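Local structure of ABC transporter substrate-binding protein (Rhizobium radiobacter, 6TFS) at residues N251-N256 with I455-N460. The protein is a periplasmic-type solute-binding protein, probably delivering its ligand, here a sugar-glutamate conjugate, to an ABC transporter. Residues are numbered along the deposited sequence; the frame is centred on the assembly and turned at random.
Sequences NLLHIN and IPLTEN. With N7T ((2~{S})-2-[[(3~{S},4~{R},5~{R})-3,4,5,6-tetrakis(oxidanyl)-2-oxidanylidene-hexyl]amino]pentanedioic acid), chain C.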
loop_
_atom_site.group_PDB
_atom_site.type_symbol
_atom_site.label_atom_id
_atom_site.label_comp_id
_atom_site.label_asym_id
_atom_site.label_seq_id
_atom_site.Cartn_x
_atom_site.Cartn_y
_atom_site.Cartn_z
ATOM N N ASN A 251 -0.820 -8.101 7.276
ATOM C CA ASN A 251 -0.292 -7.623 8.545
ATOM C C ASN A 251 0.727 -8.601 9.065
ATOM O O ASN A 251 0.475 -9.808 9.091
ATOM C CB ASN A 251 -1.397 -7.443 9.574
ATOM C CG ASN A 251 -2.529 -6.577 9.105
ATOM O OD1 ASN A 251 -2.398 -5.362 9.032
ATOM N ND2 ASN A 251 -3.673 -7.161 8.850
ATOM N N LEU A 252 1.895 -8.077 9.451
ATOM C CA LEU A 252 2.981 -8.878 10.009
ATOM C C LEU A 252 3.583 -8.173 11.211
ATOM O O LEU A 252 3.571 -6.937 11.279
ATOM C CB LEU A 252 4.121 -9.077 8.981
ATOM C CG LEU A 252 3.805 -9.876 7.706
ATOM C CD1 LEU A 252 3.914 -8.975 6.484
ATOM C CD2 LEU A 252 4.752 -11.064 7.569
ATOM N N LEU A 253 4.153 -8.961 12.136
ATOM C CA LEU A 253 4.960 -8.436 13.224
ATOM C C LEU A 253 6.404 -8.538 12.716
ATOM O O LEU A 253 6.924 -9.642 12.596
ATOM C CB LEU A 253 4.797 -9.228 14.539
ATOM C CG LEU A 253 3.469 -9.065 15.277
ATOM C CD1 LEU A 253 3.293 -10.187 16.305
ATOM C CD2 LEU A 253 3.338 -7.669 15.918
ATOM N N HIS A 254 7.008 -7.402 12.354
ATOM C CA HIS A 254 8.393 -7.344 11.867
ATOM C C HIS A 254 9.274 -7.141 13.098
ATOM O O HIS A 254 9.163 -6.123 13.780
ATOM C CB HIS A 254 8.581 -6.203 10.853
ATOM C CG HIS A 254 7.756 -6.368 9.612
ATOM N ND1 HIS A 254 8.227 -7.075 8.523
ATOM C CD2 HIS A 254 6.504 -5.926 9.343
ATOM C CE1 HIS A 254 7.262 -7.014 7.622
ATOM N NE2 HIS A 254 6.208 -6.330 8.076
ATOM N N ILE A 255 10.088 -8.149 13.417
ATOM C CA ILE A 255 10.942 -8.117 14.609
ATOM C C ILE A 255 12.340 -7.651 14.240
ATOM O O ILE A 255 12.979 -8.310 13.423
ATOM C CB ILE A 255 11.018 -9.525 15.261
ATOM C CG1 ILE A 255 9.628 -10.149 15.515
ATOM C CG2 ILE A 255 11.864 -9.481 16.531
ATOM C CD1 ILE A 255 9.694 -11.713 15.743
ATOM N N ASN A 256 12.850 -6.576 14.886
ATOM C CA ASN A 256 14.229 -6.147 14.653
ATOM C C ASN A 256 15.151 -7.235 15.251
ATOM O O ASN A 256 15.261 -7.368 16.479
ATOM C CB ASN A 256 14.515 -4.750 15.248
ATOM C CG ASN A 256 15.856 -4.169 14.854
ATOM O OD1 ASN A 256 16.822 -4.878 14.549
ATOM N ND2 ASN A 256 15.954 -2.852 14.848
ATOM N N ILE A 455 6.570 -12.270 11.539
ATOM C CA ILE A 455 5.536 -13.230 11.878
ATOM C C ILE A 455 4.265 -12.805 11.148
ATOM O O ILE A 455 3.727 -11.737 11.447
ATOM C CB ILE A 455 5.307 -13.361 13.407
ATOM C CG1 ILE A 455 6.616 -13.713 14.153
ATOM C CG2 ILE A 455 4.169 -14.360 13.709
ATOM C CD1 ILE A 455 6.569 -13.427 15.653
ATOM N N PRO A 456 3.776 -13.640 10.203
ATOM C CA PRO A 456 2.543 -13.285 9.487
ATOM C C PRO A 456 1.302 -13.440 10.354
ATOM O O PRO A 456 1.217 -14.337 11.188
ATOM C CB PRO A 456 2.517 -14.274 8.314
ATOM C CG PRO A 456 3.264 -15.452 8.785
ATOM C CD PRO A 456 4.307 -14.950 9.757
ATOM N N LEU A 457 0.348 -12.547 10.157
ATOM C CA LEU A 457 -0.916 -12.613 10.876
ATOM C C LEU A 457 -1.998 -12.834 9.845
ATOM O O LEU A 457 -1.952 -13.837 9.138
ATOM C CB LEU A 457 -1.122 -11.355 11.743
ATOM C CG LEU A 457 0.075 -11.014 12.659
ATOM C CD1 LEU A 457 -0.003 -9.618 13.157
ATOM C CD2 LEU A 457 0.209 -12.001 13.793
ATOM N N THR A 458 -2.918 -11.898 9.703
ATOM C CA THR A 458 -3.984 -11.999 8.723
ATOM C C THR A 458 -3.800 -10.955 7.647
ATOM O O THR A 458 -3.136 -9.935 7.847
ATOM C CB THR A 458 -5.345 -11.777 9.404
ATOM O OG1 THR A 458 -5.244 -10.605 10.226
ATOM C CG2 THR A 458 -5.784 -12.977 10.235
ATOM N N GLU A 459 -4.414 -11.215 6.510
ATOM C CA GLU A 459 -4.505 -10.241 5.447
ATOM C C GLU A 459 -5.985 -9.821 5.397
ATOM O O GLU A 459 -6.871 -10.626 5.707
ATOM C CB GLU A 459 -3.978 -10.759 4.101
ATOM C CG GLU A 459 -4.805 -11.855 3.459
ATOM C CD GLU A 459 -4.222 -12.430 2.184
ATOM O OE1 GLU A 459 -3.105 -12.030 1.780
ATOM O OE2 GLU A 459 -4.895 -13.294 1.585
ATOM N N ASN A 460 -6.237 -8.561 5.084
ATOM C CA ASN A 460 -7.607 -8.070 5.037
ATOM C C ASN A 460 -7.926 -7.333 3.782
ATOM O O ASN A 460 -7.178 -6.437 3.388
ATOM C CB ASN A 460 -7.963 -7.184 6.254
ATOM C CG ASN A 460 -6.832 -6.331 6.808
ATOM O OD1 ASN A 460 -6.238 -6.661 7.838
ATOM N ND2 ASN A 460 -6.497 -5.235 6.139
HETATM O OAN N7T C . -6.388 -4.486 10.821
HETATM C CAM N7T C . -5.207 -3.952 10.282
HETATM C CAL N7T C . -5.598 -3.006 9.165
HETATM O OAT N7T C . -6.185 -1.838 9.701
HETATM C CAK N7T C . -4.394 -2.668 8.270
HETATM O OAS N7T C . -3.996 -3.809 7.529
HETATM C CAJ N7T C . -4.692 -1.523 7.310
HETATM O OAR N7T C . -5.737 -1.815 6.429
HETATM C CAI N7T C . -3.546 -1.167 6.376
HETATM O OAQ N7T C . -2.832 -2.027 5.830
HETATM C CAH N7T C . -3.382 0.331 6.057
HETATM N N N7T C . -2.586 0.548 4.863
HETATM C CA N7T C . -1.205 0.859 5.189
HETATM C C N7T C . -1.054 2.065 6.086
HETATM O O N7T C . -1.688 3.110 5.870
HETATM C CB N7T C . -0.429 1.017 3.889
HETATM C CG N7T C . 1.108 1.104 4.123
HETATM C CD N7T C . 1.945 1.074 2.878
HETATM O OE1 N7T C . 3.189 1.074 3.005
HETATM O OE2 N7T C . 1.445 1.042 1.726
HETATM O OXT N7T C . -0.268 2.000 7.061
#
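The carbonyl oxygen of T458 takes two hydrogen bonds from N251, backbone N and side-chain ND2 each at 3.0 Å from T458 O and approaching from opposite faces of its plane. ND2 sits above that plane, off the lone pairs, and spends its other bond on N460 OD1 at 2.8 Å, which lies in the amide plane of N251. Both ND2 bonds are bent (139° and 145° at hydrogen), yet together they favour the amide orientation that turns OD1 to the ligand: N7T OAS donates to N251 OD1 (2.7 Å) and accepts from N460 ND2. With CG beside the backbone N (chi1 -54°), the N251 amide reaches across to strand 454-467. L457 N bonds N251 O (2.9 Å), so N251 faces two successive residues, a beta bulge; regular antiparallel pairing with strand 240-255 resumes at L253 and I455, whose N and O atoms bond reciprocally at 2.9 Å. On one face of this mixed sheet L252 CD2 lies 4.0 Å from P456 CB; on the other I255 CD1 meets I455 CD1 at 3.6 Å. With an alanine here instead of N251, N460 OD1 would probably lose its donor and OAS this acceptor. One asparagine thus accepts from the hydroxyl and the other donates to it, consistent with sugar recognition at this sheet end.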